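PDB 3OOS: Alpha/beta hydrolase family protein from Bacillus anthracis, which probably catalyses hydrolysis of a substrate not yet identified, as expected of an alpha/beta hydrolase fold protein. Local coordinates for residues I8-G13 with L81-E86; V28-S33 with H98-M103; N44-H49 with D268-F273; A124-E129 with D212-L217. All coordinates share one frame; numbering follows the deposited sequence. Where two conformers were deposited one is given.

Interaction 1 of 4, residues I8-G13 with L81-E86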
# COMPACT_ATOMS: atom_id res chain seq x y z
N ILE A 8 12.85 -3.88 -16.26
CA ILE A 8 12.08 -4.48 -17.35
C ILE A 8 11.59 -3.39 -18.31
O ILE A 8 11.16 -2.33 -17.87
CB ILE A 8 10.89 -5.32 -16.79
CG1 ILE A 8 10.24 -6.16 -17.89
CG2 ILE A 8 9.86 -4.44 -16.06
CD1 ILE A 8 9.36 -7.29 -17.37
N LYS A 9 11.71 -3.67 -19.61
CA LYS A 9 11.22 -2.74 -20.63
C LYS A 9 9.85 -3.18 -21.14
O LYS A 9 9.65 -4.33 -21.51
CB LYS A 9 12.22 -2.63 -21.79
CG LYS A 9 13.41 -1.72 -21.50
CD LYS A 9 14.22 -1.39 -22.75
CE LYS A 9 15.26 -0.32 -22.47
NZ LYS A 9 16.10 0.02 -23.65
N THR A 10 8.91 -2.24 -21.13
CA THR A 10 7.54 -2.49 -21.61
C THR A 10 7.13 -1.40 -22.61
O THR A 10 7.78 -0.36 -22.68
CB THR A 10 6.50 -2.51 -20.44
OG1 THR A 10 6.13 -1.17 -20.09
CG2 THR A 10 7.04 -3.24 -19.21
N PRO A 11 6.03 -1.63 -23.36
CA PRO A 11 5.48 -0.60 -24.25
C PRO A 11 5.07 0.67 -23.50
O PRO A 11 4.92 1.73 -24.12
CB PRO A 11 4.25 -1.27 -24.86
CG PRO A 11 4.53 -2.72 -24.78
CD PRO A 11 5.32 -2.92 -23.53
N ARG A 12 4.88 0.56 -22.19
CA ARG A 12 4.49 1.70 -21.36
C ARG A 12 5.66 2.30 -20.58
O ARG A 12 5.47 3.18 -19.73
CB ARG A 12 3.31 1.32 -20.46
CG ARG A 12 2.01 1.13 -21.24
CD ARG A 12 0.81 0.90 -20.33
NE ARG A 12 0.61 2.01 -19.39
CZ ARG A 12 -0.13 3.09 -19.62
NH1 ARG A 12 -0.77 3.23 -20.78
NH2 ARG A 12 -0.24 4.02 -18.69
N GLY A 13 6.87 1.83 -20.88
CA GLY A 13 8.09 2.37 -20.28
C GLY A 13 8.93 1.33 -19.56
O GLY A 13 8.58 0.14 -19.52
N LEU A 81 1.06 -1.56 -14.47
CA LEU A 81 1.19 -2.88 -13.84
C LEU A 81 0.79 -4.01 -14.79
O LEU A 81 1.41 -5.07 -14.80
CB LEU A 81 0.40 -2.96 -12.53
CG LEU A 81 0.91 -2.06 -11.39
CD1 LEU A 81 -0.05 -2.09 -10.21
CD2 LEU A 81 2.33 -2.44 -10.96
N GLU A 82 -0.25 -3.76 -15.58
CA GLU A 82 -0.69 -4.73 -16.58
C GLU A 82 0.36 -4.95 -17.66
O GLU A 82 0.58 -6.08 -18.10
CB GLU A 82 -2.03 -4.29 -17.17
CG GLU A 82 -3.21 -4.59 -16.26
CD GLU A 82 -3.53 -6.07 -16.20
OE1 GLU A 82 -4.28 -6.56 -17.08
OE2 GLU A 82 -3.02 -6.76 -15.28
N ALA A 83 1.04 -3.87 -18.06
CA ALA A 83 2.12 -3.96 -19.04
C ALA A 83 3.30 -4.76 -18.49
O ALA A 83 3.93 -5.53 -19.22
CB ALA A 83 2.56 -2.56 -19.49
N ILE A 84 3.60 -4.58 -17.20
CA ILE A 84 4.66 -5.35 -16.54
C ILE A 84 4.27 -6.83 -16.51
O ILE A 84 5.07 -7.69 -16.89
CB ILE A 84 4.95 -4.82 -15.12
CG1 ILE A 84 5.55 -3.41 -15.21
CG2 ILE A 84 5.89 -5.78 -14.35
CD1 ILE A 84 5.63 -2.67 -13.89
N ARG A 85 3.04 -7.11 -16.09
CA ARG A 85 2.52 -8.48 -16.08
C ARG A 85 2.66 -9.15 -17.45
O ARG A 85 3.15 -10.28 -17.55
CB ARG A 85 1.06 -8.51 -15.61
CG ARG A 85 0.50 -9.92 -15.46
CD ARG A 85 -1.03 -9.96 -15.30
NE ARG A 85 -1.76 -9.14 -16.28
CZ ARG A 85 -1.86 -9.41 -17.58
NH1 ARG A 85 -1.28 -10.49 -18.11
NH2 ARG A 85 -2.56 -8.60 -18.37
N GLU A 86 2.24 -8.45 -18.50
CA GLU A 86 2.32 -8.95 -19.88
C GLU A 86 3.76 -9.17 -20.34
O GLU A 86 4.06 -10.15 -21.02
CB GLU A 86 1.60 -8.00 -20.84
CG GLU A 86 0.09 -7.97 -20.67
CD GLU A 86 -0.59 -9.15 -21.33
OE1 GLU A 86 -0.03 -9.70 -22.30
OE2 GLU A 86 -1.70 -9.53 -20.89

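Interaction 2 of 4, residues V28-S33 with H98-M103. With SO4 (sulfate ion), chain B.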
# COMPACT_ATOMS: atom_id res chain seq x y z
N VAL A 28 3.29 -6.48 -5.59
CA VAL A 28 3.15 -5.59 -4.43
C VAL A 28 3.69 -4.22 -4.80
O VAL A 28 4.80 -4.11 -5.34
CB VAL A 28 3.92 -6.11 -3.19
CG1 VAL A 28 3.89 -5.07 -2.05
CG2 VAL A 28 3.35 -7.44 -2.71
N THR A 29 2.92 -3.19 -4.52
CA THR A 29 3.42 -1.82 -4.66
C THR A 29 2.62 -0.89 -3.75
O THR A 29 1.73 -1.34 -3.02
CB THR A 29 3.45 -1.34 -6.15
OG1 THR A 29 4.29 -0.18 -6.27
CG2 THR A 29 2.05 -1.03 -6.67
N HIS A 30 2.97 0.39 -3.78
CA HIS A 30 2.28 1.40 -3.00
C HIS A 30 2.02 2.58 -3.93
O HIS A 30 2.67 2.71 -4.96
CB HIS A 30 3.14 1.83 -1.82
CG HIS A 30 2.44 2.75 -0.87
ND1 HIS A 30 2.59 4.12 -0.92
CD2 HIS A 30 1.57 2.50 0.13
CE1 HIS A 30 1.85 4.67 0.02
NE2 HIS A 30 1.21 3.71 0.67
N LEU A 31 1.07 3.43 -3.56
CA LEU A 31 0.67 4.53 -4.43
C LEU A 31 1.69 5.66 -4.54
O LEU A 31 1.74 6.36 -5.55
CB LEU A 31 -0.69 5.08 -4.00
CG LEU A 31 -1.41 5.97 -5.02
CD1 LEU A 31 -1.61 5.24 -6.35
CD2 LEU A 31 -2.74 6.40 -4.44
N TYR A 32 2.51 5.85 -3.51
CA TYR A 32 3.48 6.94 -3.52
C TYR A 32 4.75 6.66 -2.71
O TYR A 32 5.17 7.47 -1.89
CB TYR A 32 2.84 8.28 -3.10
CG TYR A 32 1.86 8.20 -1.94
CD1 TYR A 32 2.31 8.12 -0.62
CD2 TYR A 32 0.48 8.24 -2.17
CE1 TYR A 32 1.41 8.06 0.44
CE2 TYR A 32 -0.42 8.19 -1.11
CZ TYR A 32 0.05 8.10 0.19
OH TYR A 32 -0.84 8.04 1.24
N SER A 33 5.35 5.50 -2.97
CA SER A 33 6.59 5.10 -2.30
C SER A 33 7.59 4.52 -3.29
O SER A 33 7.20 3.93 -4.30
CB SER A 33 6.30 4.04 -1.23
OG SER A 33 5.39 4.51 -0.27
N HIS A 98 -1.12 -2.06 0.93
CA HIS A 98 -1.45 -1.57 2.26
C HIS A 98 -1.71 -0.07 2.25
O HIS A 98 -0.94 0.69 1.65
CB HIS A 98 -0.33 -1.90 3.25
CG HIS A 98 -0.65 -1.55 4.67
ND1 HIS A 98 -1.53 -2.29 5.43
CD2 HIS A 98 -0.24 -0.52 5.45
CE1 HIS A 98 -1.63 -1.74 6.63
NE2 HIS A 98 -0.86 -0.66 6.67
N SER A 99 -2.78 0.34 2.92
CA SER A 99 -3.19 1.74 3.07
C SER A 99 -3.50 2.34 1.70
O SER A 99 -4.40 1.85 1.02
CB SER A 99 -2.15 2.53 3.88
OG SER A 99 -2.71 3.75 4.35
N ALA A 100 -2.76 3.37 1.25
CA ALA A 100 -2.97 3.88 -0.11
C ALA A 100 -2.74 2.80 -1.17
O ALA A 100 -3.39 2.78 -2.21
CB ALA A 100 -2.11 5.11 -0.38
N GLY A 101 -1.82 1.88 -0.88
CA GLY A 101 -1.60 0.70 -1.72
C GLY A 101 -2.82 -0.22 -1.77
O GLY A 101 -3.06 -0.87 -2.78
N GLY A 102 -3.57 -0.27 -0.67
CA GLY A 102 -4.82 -1.02 -0.61
C GLY A 102 -5.90 -0.41 -1.49
O GLY A 102 -6.68 -1.12 -2.13
N MSE A 103 -5.94 0.92 -1.53
CA MSE A 103 -6.86 1.62 -2.43
C MSE A 103 -6.52 1.28 -3.87
O MSE A 103 -7.41 1.02 -4.69
CB MSE A 103 -6.81 3.13 -2.19
CG MSE A 103 -7.23 3.53 -0.79
SE MSE A 103 -6.90 5.41 -0.45
CE MSE A 103 -7.10 5.34 1.48
S SO4 B . 0.20 5.47 3.57
O1 SO4 B . 0.23 6.92 3.41
O2 SO4 B . -0.44 5.14 4.84
O3 SO4 B . -0.53 4.87 2.46
O4 SO4 B . 1.57 4.96 3.58
O HOH W 1 1.40 -1.17 -0.29

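Interaction 3 of 4, residues N44-H49 with D268-F273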
# COMPACT_ATOMS: atom_id res chain seq x y z
N ASN A 44 7.62 -8.48 2.51
CA ASN A 44 8.49 -9.60 2.90
C ASN A 44 7.79 -10.87 3.39
O ASN A 44 8.16 -11.97 2.97
CB ASN A 44 9.57 -9.14 3.90
CG ASN A 44 10.81 -10.01 3.85
OD1 ASN A 44 11.39 -10.36 4.88
ND2 ASN A 44 11.23 -10.38 2.65
N PRO A 45 6.76 -10.75 4.26
CA PRO A 45 6.09 -11.98 4.71
C PRO A 45 5.49 -12.80 3.57
O PRO A 45 5.42 -14.02 3.66
CB PRO A 45 4.98 -11.46 5.63
CG PRO A 45 5.52 -10.18 6.16
CD PRO A 45 6.27 -9.57 5.00
N PHE A 46 5.10 -12.13 2.49
CA PHE A 46 4.52 -12.84 1.34
C PHE A 46 5.53 -13.72 0.61
O PHE A 46 5.13 -14.70 -0.04
CB PHE A 46 3.85 -11.85 0.39
CG PHE A 46 2.63 -11.20 0.98
CD1 PHE A 46 1.41 -11.86 0.99
CD2 PHE A 46 2.72 -9.93 1.56
CE1 PHE A 46 0.28 -11.26 1.55
CE2 PHE A 46 1.60 -9.33 2.13
CZ PHE A 46 0.38 -9.99 2.12
N THR A 47 6.81 -13.40 0.74
CA THR A 47 7.88 -14.16 0.06
C THR A 47 8.05 -15.59 0.58
O THR A 47 8.71 -16.40 -0.05
CB THR A 47 9.25 -13.44 0.11
OG1 THR A 47 9.74 -13.43 1.46
CG2 THR A 47 9.13 -12.01 -0.40
N ASP A 48 7.44 -15.88 1.73
CA ASP A 48 7.42 -17.24 2.26
C ASP A 48 6.53 -18.18 1.43
O ASP A 48 6.69 -19.40 1.50
CB ASP A 48 6.95 -17.25 3.73
CG ASP A 48 8.00 -16.71 4.70
OD1 ASP A 48 9.19 -16.61 4.33
OD2 ASP A 48 7.64 -16.40 5.86
N HIS A 49 5.61 -17.61 0.65
CA HIS A 49 4.62 -18.42 -0.08
C HIS A 49 4.37 -17.99 -1.53
O HIS A 49 3.72 -18.71 -2.29
CB HIS A 49 3.29 -18.45 0.68
CG HIS A 49 3.40 -19.06 2.04
ND1 HIS A 49 3.57 -20.42 2.24
CD2 HIS A 49 3.38 -18.50 3.27
CE1 HIS A 49 3.63 -20.66 3.54
NE2 HIS A 49 3.52 -19.52 4.19
N ASP A 268 3.62 -13.19 13.76
CA ASP A 268 3.11 -14.57 13.71
C ASP A 268 1.72 -14.65 13.10
O ASP A 268 1.47 -15.49 12.23
CB ASP A 268 3.12 -15.22 15.10
CG ASP A 268 4.52 -15.54 15.60
OD1 ASP A 268 5.47 -15.58 14.79
OD2 ASP A 268 4.66 -15.78 16.82
N LYS A 269 0.81 -13.79 13.56
CA LYS A 269 -0.54 -13.77 13.02
C LYS A 269 -0.57 -13.33 11.56
O LYS A 269 -1.35 -13.86 10.76
CB LYS A 269 -1.47 -12.89 13.88
CG LYS A 269 -2.93 -12.95 13.44
CD LYS A 269 -3.85 -12.28 14.44
CE LYS A 269 -5.26 -12.17 13.88
NZ LYS A 269 -6.26 -11.88 14.95
N PHE A 270 0.28 -12.37 11.19
CA PHE A 270 0.35 -11.95 9.80
C PHE A 270 0.87 -13.07 8.89
O PHE A 270 0.40 -13.22 7.76
CB PHE A 270 1.17 -10.66 9.60
CG PHE A 270 0.92 -10.00 8.28
CD1 PHE A 270 -0.17 -9.15 8.12
CD2 PHE A 270 1.74 -10.24 7.19
CE1 PHE A 270 -0.43 -8.54 6.89
CE2 PHE A 270 1.49 -9.65 5.95
CZ PHE A 270 0.40 -8.79 5.81
N ASN A 271 1.83 -13.84 9.39
CA ASN A 271 2.32 -15.02 8.67
C ASN A 271 1.21 -16.03 8.43
O ASN A 271 1.10 -16.60 7.33
CB ASN A 271 3.50 -15.67 9.40
CG ASN A 271 4.80 -14.91 9.20
OD1 ASN A 271 4.98 -14.21 8.21
ND2 ASN A 271 5.72 -15.07 10.15
N GLN A 272 0.36 -16.24 9.44
CA GLN A 272 -0.80 -17.12 9.31
C GLN A 272 -1.77 -16.57 8.27
O GLN A 272 -2.32 -17.32 7.46
CB GLN A 272 -1.49 -17.30 10.66
CG GLN A 272 -2.61 -18.34 10.65
CD GLN A 272 -2.16 -19.68 10.10
OE1 GLN A 272 -1.12 -20.21 10.51
NE2 GLN A 272 -2.93 -20.23 9.18
N PHE A 273 -1.97 -15.25 8.30
CA PHE A 273 -2.81 -14.57 7.32
C PHE A 273 -2.31 -14.82 5.89
O PHE A 273 -3.09 -15.16 5.00
CB PHE A 273 -2.91 -13.07 7.61
CG PHE A 273 -3.54 -12.27 6.50
CD1 PHE A 273 -4.92 -12.28 6.31
CD2 PHE A 273 -2.75 -11.52 5.63
CE1 PHE A 273 -5.51 -11.55 5.27
CE2 PHE A 273 -3.33 -10.79 4.60
CZ PHE A 273 -4.71 -10.80 4.42
O HOH W 2 4.29 -15.39 5.72
O HOH W 3 7.54 -13.90 7.18
O HOH W 4 3.23 -17.95 6.46

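Interaction 4 of 4, residues A124-E129 with D212-L217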
# COMPACT_ATOMS: atom_id res chain seq x y z
N ALA A 124 -7.26 0.01 4.35
CA ALA A 124 -7.69 0.89 3.27
C ALA A 124 -9.14 1.35 3.44
O ALA A 124 -9.75 1.18 4.50
CB ALA A 124 -7.48 0.21 1.92
N ALA A 125 -9.67 1.95 2.38
CA ALA A 125 -11.05 2.42 2.37
C ALA A 125 -11.54 2.37 0.93
O ALA A 125 -10.75 2.46 -0.00
CB ALA A 125 -11.14 3.84 2.91
N ALA A 126 -12.85 2.21 0.77
CA ALA A 126 -13.48 2.12 -0.55
C ALA A 126 -13.83 3.50 -1.12
O ALA A 126 -14.28 3.60 -2.27
CB ALA A 126 -14.71 1.23 -0.49
N SER A 127 -13.65 4.55 -0.33
CA SER A 127 -13.88 5.92 -0.80
C SER A 127 -13.08 6.92 0.03
O SER A 127 -12.44 6.56 1.02
CB SER A 127 -15.36 6.28 -0.73
OG SER A 127 -15.73 6.66 0.58
N LYS A 128 -13.13 8.18 -0.39
CA LYS A 128 -12.46 9.28 0.31
C LYS A 128 -13.06 9.58 1.70
O LYS A 128 -12.51 10.39 2.45
CB LYS A 128 -12.50 10.55 -0.56
CG LYS A 128 -13.89 11.12 -0.79
CD LYS A 128 -13.81 12.44 -1.56
CE LYS A 128 -15.18 13.04 -1.78
NZ LYS A 128 -15.09 14.30 -2.58
N GLU A 129 -14.17 8.92 2.03
CA GLU A 129 -14.90 9.24 3.25
C GLU A 129 -14.13 8.89 4.54
O GLU A 129 -14.50 9.37 5.62
CB GLU A 129 -16.32 8.66 3.23
CG GLU A 129 -17.19 9.31 2.16
CD GLU A 129 -18.67 9.02 2.32
OE1 GLU A 129 -19.46 9.49 1.47
OE2 GLU A 129 -19.05 8.33 3.28
N ASP A 212 -13.80 6.93 -5.13
CA ASP A 212 -14.97 6.20 -4.65
C ASP A 212 -15.21 5.00 -5.56
O ASP A 212 -15.53 5.16 -6.74
CB ASP A 212 -16.21 7.11 -4.61
CG ASP A 212 -17.41 6.46 -3.94
OD1 ASP A 212 -17.29 5.31 -3.44
OD2 ASP A 212 -18.48 7.11 -3.89
N VAL A 213 -15.05 3.80 -5.00
CA VAL A 213 -15.29 2.56 -5.73
C VAL A 213 -16.35 1.67 -5.05
O VAL A 213 -16.49 0.50 -5.39
CB VAL A 213 -13.97 1.75 -5.95
CG1 VAL A 213 -12.99 2.54 -6.81
CG2 VAL A 213 -13.33 1.35 -4.61
N ARG A 214 -17.10 2.24 -4.11
CA ARG A 214 -18.05 1.46 -3.30
C ARG A 214 -19.03 0.63 -4.12
O ARG A 214 -19.22 -0.56 -3.84
CB ARG A 214 -18.81 2.36 -2.34
CG ARG A 214 -17.98 2.84 -1.15
CD ARG A 214 -18.74 3.87 -0.34
NE ARG A 214 -18.92 5.13 -1.07
CZ ARG A 214 -19.56 6.20 -0.60
NH1 ARG A 214 -20.09 6.18 0.62
NH2 ARG A 214 -19.66 7.29 -1.34
N GLN A 215 -19.64 1.24 -5.13
CA GLN A 215 -20.64 0.54 -5.93
C GLN A 215 -19.99 -0.51 -6.82
O GLN A 215 -20.51 -1.61 -6.98
CB GLN A 215 -21.48 1.52 -6.76
CG GLN A 215 -22.38 2.44 -5.93
CD GLN A 215 -23.40 1.68 -5.08
OE1 GLN A 215 -23.97 0.67 -5.51
NE2 GLN A 215 -23.63 2.16 -3.86
N LYS A 216 -18.82 -0.18 -7.37
CA LYS A 216 -18.11 -1.12 -8.23
C LYS A 216 -17.61 -2.35 -7.48
O LYS A 216 -17.47 -3.41 -8.08
CB LYS A 216 -16.96 -0.42 -8.97
CG LYS A 216 -17.44 0.42 -10.16
CD LYS A 216 -16.29 0.94 -11.03
CE LYS A 216 -15.46 2.00 -10.32
NZ LYS A 216 -16.26 3.21 -9.94
N LEU A 217 -17.37 -2.22 -6.17
CA LEU A 217 -16.89 -3.36 -5.38
C LEU A 217 -17.87 -4.54 -5.35
O LEU A 217 -17.46 -5.69 -5.21
CB LEU A 217 -16.54 -2.95 -3.94
CG LEU A 217 -15.29 -2.09 -3.74
CD1 LEU A 217 -15.01 -1.97 -2.26
CD2 LEU A 217 -14.07 -2.66 -4.48

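Interaction 1 of 4, residues I8-G13 with L81-E86
Thr10 and Arg12 close over the methyl of Ala83, where the edge strand 4-10 of the alpha/beta hydrolase sheet turns into strand 13-20 above helix 74-87. Strand 8-10 and the helix segment run at 111° to each other, their axes 8.3 Å apart at the closest point. The nearest backbones are those of Thr10 and Ala83. Ala83 CB points at the turn and meets two different groups: Thr10 OG1 at 3.9 Å and the aliphatic part of Arg12, whose CD lies 4.0 Å from Ala83 CB. The other branch of the threonine, CG2, is anti to its carbonyl carbon and leans over the helix backbone, 3.9 Å from Ala83 O, with Ile84 CG1 just beyond. Two residues earlier in the strand, Ile8 brings CD1 near Ile84 O, and it also touches Ala87. Arg12 passes the alanine with its methylenes and then bends at chi3 (58°), and its guanidinium forms salt bridges with Asp80 and Glu76, one and two turns before Ala83 on helix 74-87. Across the two segments the contact is van der Waals only, and the threonine hydroxyl is used within the type I turn Thr10-Gly13. There Thr10 OG1 accepts from Arg12 N in an ST turn and donates to Gly13 O at 2.8 Å, in the carbonyl plane and on a lone pair.

Interaction 2 of 4, residues V28-S33 with H98-M103
His30 lays the CD2 corner of its ring against the start of helix 100-112, with CD2 3.4 Å from His98 O, near the ring plane, and 3.6 Å from Gly101 N. With CG anti to the backbone N (chi1 -173°), the imidazole swings toward the helix start, where its NE2 donates to sulfate O3 at 2.8 Å. Ala100 N donates to the same oxygen, at 2.9 Å and 161°, so one sulfate oxygen is gripped from both segments. Tyr32 OH binds O1 and Ser99 OG binds O2, each at 2.7 Å. The Tyr32 ring takes His30 CE1 over one face, while its CE2 lies 3.6 Å from Ala100 CB, a methyl that Leu31 CB also packs against. Tyr32 N donates to His30 ND1 from well out of the ring plane, which probably helps to fix the imidazole. Ser99, with phi at +62°, fits the strained nucleophile elbow of this fold, between Gly97 and Gly101. An anion held by the backbone N of the residue after the presumed nucleophile is consistent with an oxyanion hole, though the sulfate probably comes from the crystallisation liquor. Away from the sulfate, water 1 links Thr29 O to His98 N. The loop leaving strand 25-28 meets the turn from strand 93-98 into helix 100-112, with helix 197-207 packing on Leu31 and Tyr32.

Interaction 3 of 4, residues N44-H49 with D268-F273
Phe270 CD2 and CE2 meet Pro45 edge-on, with Pro45 CB near the plane of the phenyl ring. Followed outward from CB, which points at the 44-49 loop, the Phe270 side chain has CG anti to its backbone N (chi1 -163°). This carries one edge of the ring to the loop: CD2 lies 3.8 Å from Pro45 CB, CE2 is 3.8 Å from Phe46 CE2, and CZ meets Phe46 CZ at 3.9 Å. The two phenyl planes stand at 88° with centroids 5.7 Å apart. Phe273 CD2 lies over the rim of one face of the Phe270 ring, and Tyr227 makes edge-to-face pairs with both of these phenylalanines, continuing the aromatic packing toward strand 224-229.

Nearer the surface, helix 267-276 turns polar. Asn271 OD1 touches Pro45 CB; water 2 lies 2.8 Å from Asn271 OD1 and 2.7 Å from Pro45 O, while water 3 donates to Asn271 OD1 and Asp48 OD2. A third, water 4, lies between Asn271 O and His49 NE2. Loop and C-terminal helix are therefore joined by hydrocarbon inside and by water outside; the protons of water 3 also separate two acceptors, Asp48 OD2 and the amide oxygen of Asn271, that would otherwise probably repel each other.

Interaction 4 of 4, residues A124-E129 with D212-L217
Ala126 is the tightly packed part of this contact: its CB lies 3.7 Å from both Leu217 CD1 and Arg214 CG, and Val213 CG2 lies against its carbonyl oxygen. That oxygen accepts from Val213 N at 2.8 Å, a nearly linear bond (177°) lying almost along the C=O axis. It joins the loop after strand 116-122 to the segment leading into the short helix 214-217. One residue on, the backbones of Ser127 and Asp212 form a single beta bridge with CA atoms 4.0 Å apart.

Toward solvent the packing gives way to charge. Arg214 bends at chi3 (-68°) and holds Asp212 side-on, NE to OD1 and NH2 to OD2, the latter at 2.8 Å. Asp212 OD1 also accepts from Arg214 N in an Asx turn, and these two donors reach it from opposite faces of the carboxylate plane. Ser127 lies over one face of the guanidinium, CB 3.8 Å from Arg214 NE. Its OG faces the same group while accepting from Glu129 N in an ST turn. The exposed Glu129 crosses the arginine at about a right angle; in the conformer given, OE1 is 3.5 Å from Arg214 NH1, a long salt bridge with the planes 66° apart. Arg214 thus probably offsets two carboxylates unequally: Asp212 fixes its rotation through two bonds that lie in the guanidinium plane, whereas Glu129, in this conformer, probably adds mainly electrostatic attraction.

Overall arrangement
Interaction 2 lies about 2 Å from the centre of the chain, at the sulfate-occupied pocket; two of the others touch it and the third comes close. Interaction 4 is its nearest neighbour by centres, about 15 Å away, and touches it: Ala124 CB packs 3.6 Å from Ser99 O, next to the presumed nucleophile elbow. Interaction 1, centred about 19 Å from interaction 2, touches it where Leu81 CD1 meets Thr29 CG2 at 4.2 Å. Interaction 3 comes within about 5 Å of interaction 2 by nearest atoms without touching it; Tyr227, which pairs with Phe270 and Phe273, also hydrogen-bonds to His98 through its OH. Interactions 1 and 4, about 27 Å apart by centres, make no mutual contact.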